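Local atomic coordinates of shikimate dehydrogenase (NADP(+)) (Peptoclostridium difficile, PDB entry 5DZS), a protein that probably catalyses the reversible NADPH-linked reduction of 3-dehydroshikimate to shikimate on the pathway to chorismate and the aromatic amino acids. Residues B[122-127]-B[178-183]; B[147-152]-B[162-167]. One frame throughout, in Å; residues are numbered along the deposited sequence. Where two conformers were deposited one is given.

Contact 1 of 2, residues B[122-127]-B[178-183]; sequences VILGTG and ILNATP. With SO4 (sulfate ion), chain E.
L124 and I178 both project from the same face of the sheet and meet across it: the leucine CG stands anti to its own carbonyl carbon (chi1 -55°), while the isoleucine sends CG1 anti to its backbone N (chi1 -173°). The isobutyl fork of L124 therefore lies across the end of I178, with L124 CD2 4.0 Å from I178 CD1. On the reverse face I123 uses its branch methyl, CG2, against the methyl of A181, and I123 also packs on helix 128-139.

Between these two layers the strands run parallel, V122, I123 and L124 pairing with I178, L179 and N180. V122 O receives L179 N, and L124 N reaches L179 O at 2.8 Å; both bonds are nearly straight. The third rung, A181 N to L124 O, is also 2.8 Å but more bent, with 140° at the hydrogen, as segment 178-183 leaves the strand. Here T182 lays its CG2 methyl 3.3 Å from L124 O, close by G125, whose positive phi and nearness to that methyl suit a residue without a side chain.

N180 OD1 ties the turn together. It takes the hydroxyl of T182 on a lone pair, OG1 to OD1 2.6 Å, and accepts T182 N from well above the carboxamide plane, completing an Asx turn. N180 ND2 is bonded to D208 OD1 in the next strand.

Past the strand end, in one of its two modelled conformers T126 OG1 donates to O4 of a sulfate, probably from the crystallisation liquor, at 2.9 Å. The glycine-rich LGTG turn leading into helix 128-139 is that of a Rossmann-type nucleotide-binding domain. The contact thus passes from a strand pair lined largely by aliphatic side chains to a polar turn that accepts an anion, consistent with binding of NADP(+) there.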
ATOM      1  N   VAL B 122      19.722  15.311 -18.132  1.00 35.18           N
ATOM      2  CA  VAL B 122      18.759  15.876 -19.037  1.00 33.81           C
ATOM      3  C   VAL B 122      17.654  14.851 -19.222  1.00 31.63           C
ATOM      4  O   VAL B 122      17.928  13.673 -19.461  1.00 30.09           O
ATOM      5  CB  VAL B 122      19.366  16.182 -20.415  1.00 36.12           C
ATOM      6  CG1 VAL B 122      18.279  16.565 -21.420  1.00 36.13           C
ATOM      7  CG2 VAL B 122      20.401  17.280 -20.289  1.00 37.96           C
ATOM      8  N   ILE B 123      16.414  15.303 -19.074  1.00 32.07           N
ATOM      9  CA  ILE B 123      15.246  14.471 -19.350  1.00 30.76           C
ATOM     10  C   ILE B 123      14.675  14.927 -20.685  1.00 29.37           C
ATOM     11  O   ILE B 123      14.444  16.127 -20.893  1.00 30.43           O
ATOM     12  CB  ILE B 123      14.136  14.635 -18.300  1.00 30.21           C
ATOM     13  CG1 ILE B 123      14.609  14.130 -16.933  1.00 31.73           C
ATOM     14  CG2 ILE B 123      12.879  13.877 -18.750  1.00 30.54           C
ATOM     15  CD1 ILE B 123      13.713  14.536 -15.782  1.00 33.65           C
ATOM     16  N   LEU B 124      14.448  13.979 -21.586  1.00 28.68           N
ATOM     17  CA  LEU B 124      13.838  14.267 -22.868  1.00 30.93           C
ATOM     18  C   LEU B 124      12.340  14.031 -22.776  1.00 32.42           C
ATOM     19  O   LEU B 124      11.903  12.898 -22.501  1.00 32.76           O
ATOM     20  CB  LEU B 124      14.400  13.360 -23.954  1.00 31.51           C
ATOM     21  CG  LEU B 124      15.910  13.353 -24.141  1.00 32.45           C
ATOM     22  CD1 LEU B 124      16.280  12.306 -25.174  1.00 34.63           C
ATOM     23  CD2 LEU B 124      16.388  14.745 -24.535  1.00 34.69           C
ATOM     24  N   GLY B 125      11.562  15.092 -22.998  1.00 33.53           N
ATOM     25  CA  GLY B 125      10.107  15.006 -22.987  1.00 35.66           C
ATOM     26  C   GLY B 125       9.460  15.567 -21.741  1.00 35.67           C
ATOM     27  O   GLY B 125      10.124  15.781 -20.721  1.00 37.43           O
ATOM     28  N   THR B 126       8.148  15.803 -21.790  0.50 38.23           N
ATOM     29  CA  THR B 126       7.452  16.450 -20.661  0.50 39.02           C
ATOM     30  C   THR B 126       6.170  15.782 -20.133  0.50 40.97           C
ATOM     31  O   THR B 126       5.370  16.437 -19.468  0.50 42.76           O
ATOM     32  CB  THR B 126       7.122  17.919 -21.022  0.50 41.23           C
ATOM     33  OG1 THR B 126       6.339  17.968 -22.227  0.50 40.45           O
ATOM     34  CG2 THR B 126       8.407  18.718 -21.233  0.50 41.04           C
ATOM     35  N   GLY B 127       5.987  14.491 -20.398  0.50 39.35           N
ATOM     36  CA  GLY B 127       4.786  13.781 -19.943  0.50 41.58           C
ATOM     37  C   GLY B 127       4.831  13.422 -18.466  0.50 40.29           C
ATOM     38  O   GLY B 127       5.618  13.986 -17.708  0.50 38.25           O
ATOM     39  N   ILE B 178      21.480  11.218 -19.748  1.00 36.19           N
ATOM     40  CA  ILE B 178      20.392  11.646 -20.621  1.00 34.34           C
ATOM     41  C   ILE B 178      19.344  10.530 -20.573  1.00 32.78           C
ATOM     42  O   ILE B 178      19.628   9.353 -20.858  1.00 33.53           O
ATOM     43  CB  ILE B 178      20.849  12.028 -22.047  1.00 36.84           C
ATOM     44  CG1 ILE B 178      19.674  12.629 -22.837  1.00 36.08           C
ATOM     45  CG2 ILE B 178      21.485  10.851 -22.775  1.00 39.63           C
ATOM     46  CD1 ILE B 178      20.097  13.282 -24.141  1.00 37.56           C
ATOM     47  N   LEU B 179      18.133  10.923 -20.206  1.00 29.49           N
ATOM     48  CA  LEU B 179      17.027   9.989 -20.029  1.00 29.69           C
ATOM     49  C   LEU B 179      15.905  10.290 -21.023  1.00 27.96           C
ATOM     50  O   LEU B 179      15.413  11.437 -21.113  1.00 29.39           O
ATOM     51  CB  LEU B 179      16.552  10.055 -18.587  1.00 29.76           C
ATOM     52  CG  LEU B 179      15.419   9.090 -18.172  1.00 29.66           C
ATOM     53  CD1 LEU B 179      15.518   8.716 -16.706  1.00 31.01           C
ATOM     54  CD2 LEU B 179      14.045   9.656 -18.492  1.00 29.66           C
ATOM     55  N   ASN B 180      15.531   9.272 -21.789  1.00 28.03           N
ATOM     56  CA  ASN B 180      14.450   9.409 -22.752  1.00 28.53           C
ATOM     57  C   ASN B 180      13.083   9.091 -22.155  1.00 29.04           C
ATOM     58  O   ASN B 180      12.780   7.923 -21.871  1.00 29.66           O
ATOM     59  CB  ASN B 180      14.652   8.482 -23.946  1.00 30.28           C
ATOM     60  CG  ASN B 180      13.508   8.580 -24.936  1.00 33.27           C
ATOM     61  OD1 ASN B 180      13.013   9.673 -25.212  1.00 34.08           O
ATOM     62  ND2 ASN B 180      13.068   7.441 -25.457  1.00 34.31           N
ATOM     63  N   ALA B 181      12.264  10.122 -21.982  1.00 29.56           N
ATOM     64  CA  ALA B 181      10.893   9.970 -21.494  1.00 31.47           C
ATOM     65  C   ALA B 181       9.880  10.265 -22.616  1.00 35.32           C
ATOM     66  O   ALA B 181       8.708  10.497 -22.332  1.00 44.15           O
ATOM     67  CB  ALA B 181      10.640  10.888 -20.310  1.00 30.78           C
ATOM     68  N   THR B 182      10.331  10.239 -23.872  1.00 38.04           N
ATOM     69  CA  THR B 182       9.467  10.489 -25.027  1.00 41.32           C
ATOM     70  C   THR B 182       8.978   9.158 -25.586  1.00 46.78           C
ATOM     71  O   THR B 182       9.570   8.120 -25.319  1.00 43.38           O
ATOM     72  CB  THR B 182      10.197  11.241 -26.161  1.00 43.68           C
ATOM     73  OG1 THR B 182      11.093  10.363 -26.864  1.00 42.34           O
ATOM     74  CG2 THR B 182      10.949  12.452 -25.631  1.00 41.78           C
ATOM     75  N   PRO B 183       7.900   9.184 -26.381  1.00 50.28           N
ATOM     76  CA  PRO B 183       7.436   7.935 -26.977  1.00 56.52           C
ATOM     77  C   PRO B 183       8.248   7.523 -28.219  1.00 60.76           C
ATOM     78  O   PRO B 183       7.886   6.562 -28.891  1.00 65.84           O
ATOM     79  CB  PRO B 183       5.985   8.249 -27.357  1.00 56.47           C
ATOM     80  CG  PRO B 183       5.951   9.716 -27.573  1.00 55.16           C
ATOM     81  CD  PRO B 183       7.006  10.318 -26.686  1.00 53.32           C
TER
HETATM   82  S   SO4 E 302       8.221  16.999 -25.766  0.50 64.21           S
HETATM   83  O1  SO4 E 302       9.679  16.745 -25.720  0.50 59.36           O
HETATM   84  O2  SO4 E 302       7.889  17.621 -27.067  0.50 57.32           O
HETATM   85  O3  SO4 E 302       7.493  15.717 -25.612  0.50 61.38           O
HETATM   86  O4  SO4 E 302       7.823  17.907 -24.668  0.50 55.84           O

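Contact 2 of 2, residues B[147-152]-B[162-167]; sequences VSTRKK and AILIDY. With SO4 (sulfate ion), chain E.
In the conformer described, R150 and Y167 lie face on face: the guanidinium rests flat on the phenol ring, planes 15° apart, with R150 CZ 3.6 Å from the ring centroid and almost on its normal, a cation-pi stack. A bend at chi2 (-61°) folds the arginine chain back over the ring, and its NH1 is held by P194 O. From the other face of the ring comes S148 OG, 3.3 Å from Y167 CD1 and offset toward the rim; this buried hydroxyl has no hydrogen-bonding partner in the model. T149 turns the other way, its OG1 donating to sulfate O4 at 2.7 Å while its CG2 methyl meets L164 CD1, the side chains crossing at a slant. K152 and L164 run alongside each other, ends pointing opposite ways, K152 CB 3.8 Å from L164 CD2, and K152 NZ salt-bridges E169.

The backbones hold a parallel pairing through V147 N to I163 O, I165 N to V147 O and T149 N to I165 O. Strand 163-166 is an outermost strand of the parallel sheet within this chain; strand 144-149 separates it from strand 120-124, and helix 128-139 packs on V147 and A162 over one face.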
ATOM      1  N   VAL B 147      15.077  19.733 -18.606  1.00 38.01           N
ATOM      2  CA  VAL B 147      13.995  18.977 -19.230  1.00 35.81           C
ATOM      3  C   VAL B 147      13.844  19.590 -20.615  1.00 36.18           C
ATOM      4  O   VAL B 147      13.620  20.797 -20.732  1.00 37.70           O
ATOM      5  CB  VAL B 147      12.673  19.071 -18.454  1.00 38.46           C
ATOM      6  CG1 VAL B 147      11.573  18.321 -19.190  1.00 37.94           C
ATOM      7  CG2 VAL B 147      12.848  18.512 -17.052  1.00 37.59           C
ATOM      8  N   SER B 148      14.008  18.775 -21.654  1.00 35.51           N
ATOM      9  CA  SER B 148      13.939  19.256 -23.042  1.00 36.96           C
ATOM     10  C   SER B 148      12.583  19.009 -23.688  1.00 39.72           C
ATOM     11  O   SER B 148      12.035  17.915 -23.595  1.00 37.87           O
ATOM     12  CB  SER B 148      15.027  18.587 -23.882  1.00 37.93           C
ATOM     13  OG  SER B 148      15.128  19.202 -25.155  1.00 41.20           O
ATOM     14  N   THR B 149      12.056  20.035 -24.350  1.00 43.48           N
ATOM     15  CA  THR B 149      10.759  19.960 -25.019  1.00 45.67           C
ATOM     16  C   THR B 149      10.898  20.550 -26.422  1.00 49.04           C
ATOM     17  O   THR B 149      11.801  21.356 -26.669  1.00 47.42           O
ATOM     18  CB  THR B 149       9.675  20.706 -24.204  1.00 48.31           C
ATOM     19  OG1 THR B 149       8.387  20.504 -24.796  1.00 51.58           O
ATOM     20  CG2 THR B 149       9.979  22.203 -24.103  1.00 50.20           C
ATOM     21  N   ARG B 150      10.026  20.140 -27.341  0.50 49.12           N
ATOM     22  CA  ARG B 150      10.075  20.654 -28.716  0.50 52.91           C
ATOM     23  C   ARG B 150       9.750  22.148 -28.774  0.50 57.11           C
ATOM     24  O   ARG B 150      10.337  22.885 -29.566  0.50 58.52           O
ATOM     25  CB  ARG B 150       9.124  19.874 -29.627  0.50 51.95           C
ATOM     26  CG  ARG B 150       9.467  18.401 -29.780  0.50 49.94           C
ATOM     27  CD  ARG B 150      10.841  18.164 -30.400  0.50 49.91           C
ATOM     28  NE  ARG B 150      11.148  16.732 -30.461  0.50 49.51           N
ATOM     29  CZ  ARG B 150      12.304  16.218 -30.873  0.50 48.39           C
ATOM     30  NH1 ARG B 150      12.476  14.902 -30.887  0.50 47.43           N
ATOM     31  NH2 ARG B 150      13.288  17.009 -31.265  0.50 48.20           N
ATOM     32  N   LYS B 151       8.816  22.589 -27.932  1.00 59.72           N
ATOM     33  CA  LYS B 151       8.425  24.000 -27.888  1.00 67.25           C
ATOM     34  C   LYS B 151       8.060  24.379 -26.463  1.00 68.84           C
ATOM     35  O   LYS B 151       7.144  23.808 -25.875  1.00 69.71           O
ATOM     36  CB  LYS B 151       7.269  24.295 -28.845  1.00 71.85           C
ATOM     37  CG  LYS B 151       6.953  25.781 -28.963  1.00 76.45           C
ATOM     38  CD  LYS B 151       5.973  26.071 -30.086  1.00 80.17           C
ATOM     39  CE  LYS B 151       5.768  27.568 -30.254  1.00 83.14           C
ATOM     40  NZ  LYS B 151       4.877  27.884 -31.402  1.00 86.24           N
ATOM     41  N   LYS B 152       8.783  25.354 -25.919  1.00 73.07           N
ATOM     42  CA  LYS B 152       8.579  25.789 -24.540  1.00 75.55           C
ATOM     43  C   LYS B 152       7.203  26.379 -24.273  1.00 84.69           C
ATOM     44  O   LYS B 152       6.617  26.120 -23.220  1.00 85.39           O
ATOM     45  CB  LYS B 152       9.614  26.841 -24.159  1.00 74.53           C
ATOM     46  CG  LYS B 152      11.058  26.396 -24.263  1.00 71.20           C
ATOM     47  CD  LYS B 152      11.955  27.566 -23.913  1.00 73.25           C
ATOM     48  CE  LYS B 152      13.420  27.226 -24.064  1.00 72.36           C
ATOM     49  NZ  LYS B 152      14.268  28.416 -23.776  1.00 74.25           N
ATOM     50  N   ALA B 162      14.581  22.750 -11.923  1.00 62.90           N
ATOM     51  CA  ALA B 162      14.718  22.164 -13.257  1.00 57.42           C
ATOM     52  C   ALA B 162      14.673  23.264 -14.322  1.00 57.20           C
ATOM     53  O   ALA B 162      13.882  24.203 -14.220  1.00 59.20           O
ATOM     54  CB  ALA B 162      13.619  21.143 -13.501  1.00 54.95           C
ATOM     55  N   ILE B 163      15.524  23.149 -15.338  1.00 53.52           N
ATOM     56  CA  ILE B 163      15.586  24.149 -16.407  1.00 54.60           C
ATOM     57  C   ILE B 163      14.928  23.648 -17.694  1.00 51.63           C
ATOM     58  O   ILE B 163      15.325  22.631 -18.256  1.00 46.16           O
ATOM     59  CB  ILE B 163      17.047  24.544 -16.709  1.00 55.86           C
ATOM     60  CG1 ILE B 163      17.755  24.933 -15.410  1.00 58.89           C
ATOM     61  CG2 ILE B 163      17.097  25.679 -17.728  1.00 58.33           C
ATOM     62  CD1 ILE B 163      19.231  25.184 -15.572  1.00 61.33           C
ATOM     63  N   LEU B 164      13.923  24.383 -18.155  1.00 52.92           N
ATOM     64  CA  LEU B 164      13.225  24.028 -19.377  1.00 51.88           C
ATOM     65  C   LEU B 164      14.046  24.516 -20.564  1.00 51.16           C
ATOM     66  O   LEU B 164      14.409  25.699 -20.633  1.00 51.36           O
ATOM     67  CB  LEU B 164      11.838  24.673 -19.408  1.00 53.80           C
ATOM     68  CG  LEU B 164      10.965  24.301 -20.612  1.00 54.83           C
ATOM     69  CD1 LEU B 164      10.537  22.841 -20.524  1.00 51.20           C
ATOM     70  CD2 LEU B 164       9.748  25.212 -20.705  1.00 56.87           C
ATOM     71  N   ILE B 165      14.348  23.600 -21.484  1.00 48.00           N
ATOM     72  CA  ILE B 165      15.101  23.922 -22.692  1.00 47.81           C
ATOM     73  C   ILE B 165      14.434  23.295 -23.902  1.00 47.94           C
ATOM     74  O   ILE B 165      13.531  22.471 -23.758  1.00 45.46           O
ATOM     75  CB  ILE B 165      16.558  23.402 -22.630  1.00 48.26           C
ATOM     76  CG1 ILE B 165      16.585  21.867 -22.517  1.00 46.54           C
ATOM     77  CG2 ILE B 165      17.300  24.046 -21.465  1.00 50.79           C
ATOM     78  CD1 ILE B 165      17.974  21.272 -22.573  1.00 47.79           C
ATOM     79  N   ASP B 166      14.866  23.709 -25.092  1.00 47.48           N
ATOM     80  CA  ASP B 166      14.389  23.090 -26.328  1.00 47.43           C
ATOM     81  C   ASP B 166      15.552  22.288 -26.906  1.00 45.81           C
ATOM     82  O   ASP B 166      16.670  22.356 -26.395  1.00 45.30           O
ATOM     83  CB  ASP B 166      13.790  24.099 -27.325  1.00 50.85           C
ATOM     84  CG  ASP B 166      14.800  25.091 -27.858  1.00 54.70           C
ATOM     85  OD1 ASP B 166      16.019  24.824 -27.836  1.00 56.50           O
ATOM     86  OD2 ASP B 166      14.351  26.152 -28.334  1.00 59.14           O
ATOM     87  N   TYR B 167      15.287  21.528 -27.960  1.00 46.20           N
ATOM     88  CA  TYR B 167      16.299  20.640 -28.541  1.00 47.23           C
ATOM     89  C   TYR B 167      17.465  21.386 -29.214  1.00 50.61           C
ATOM     90  O   TYR B 167      18.525  20.799 -29.461  1.00 51.71           O
ATOM     91  CB  TYR B 167      15.631  19.619 -29.476  1.00 46.63           C
ATOM     92  CG  TYR B 167      14.868  18.530 -28.732  1.00 44.31           C
ATOM     93  CD1 TYR B 167      13.664  18.803 -28.087  1.00 41.56           C
ATOM     94  CD2 TYR B 167      15.354  17.229 -28.674  1.00 43.33           C
ATOM     95  CE1 TYR B 167      12.967  17.809 -27.405  1.00 42.42           C
ATOM     96  CE2 TYR B 167      14.668  16.232 -27.993  1.00 42.74           C
ATOM     97  CZ  TYR B 167      13.474  16.526 -27.362  1.00 40.58           C
ATOM     98  OH  TYR B 167      12.782  15.528 -26.687  1.00 41.47           O
TER
HETATM   99  S   SO4 E 302       8.221  16.999 -25.766  0.50 64.21           S
HETATM  100  O1  SO4 E 302       9.679  16.745 -25.720  0.50 59.36           O
HETATM  101  O2  SO4 E 302       7.889  17.621 -27.067  0.50 57.32           O
HETATM  102  O3  SO4 E 302       7.493  15.717 -25.612  0.50 61.38           O
HETATM  103  O4  SO4 E 302       7.823  17.907 -24.668  0.50 55.84           O
HETATM  104  O   HOH W   1      12.898  21.965 -30.123  1.00 50.31           O

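Overall arrangement
Both contacts belong to one parallel six-stranded sheet and share a seam: strand 120-124 of contact 1 is bonded along its other edge to strand 144-149 of contact 2, through I123 O to S148 N and G125 N to S148 O. Contact 1 is buried in the middle of the sheet and relies on aliphatic packing plus an asparagine-held turn. Contact 2, at the sheet margin and only partly buried, buries more surface between its segments and adds charged and aromatic groups. The centres of contacts 1 and 2 are about 10 Å apart. At the strand ends they converge, T182 of contact 1 packing on Y167 of contact 2, and both also touch the same sulfate.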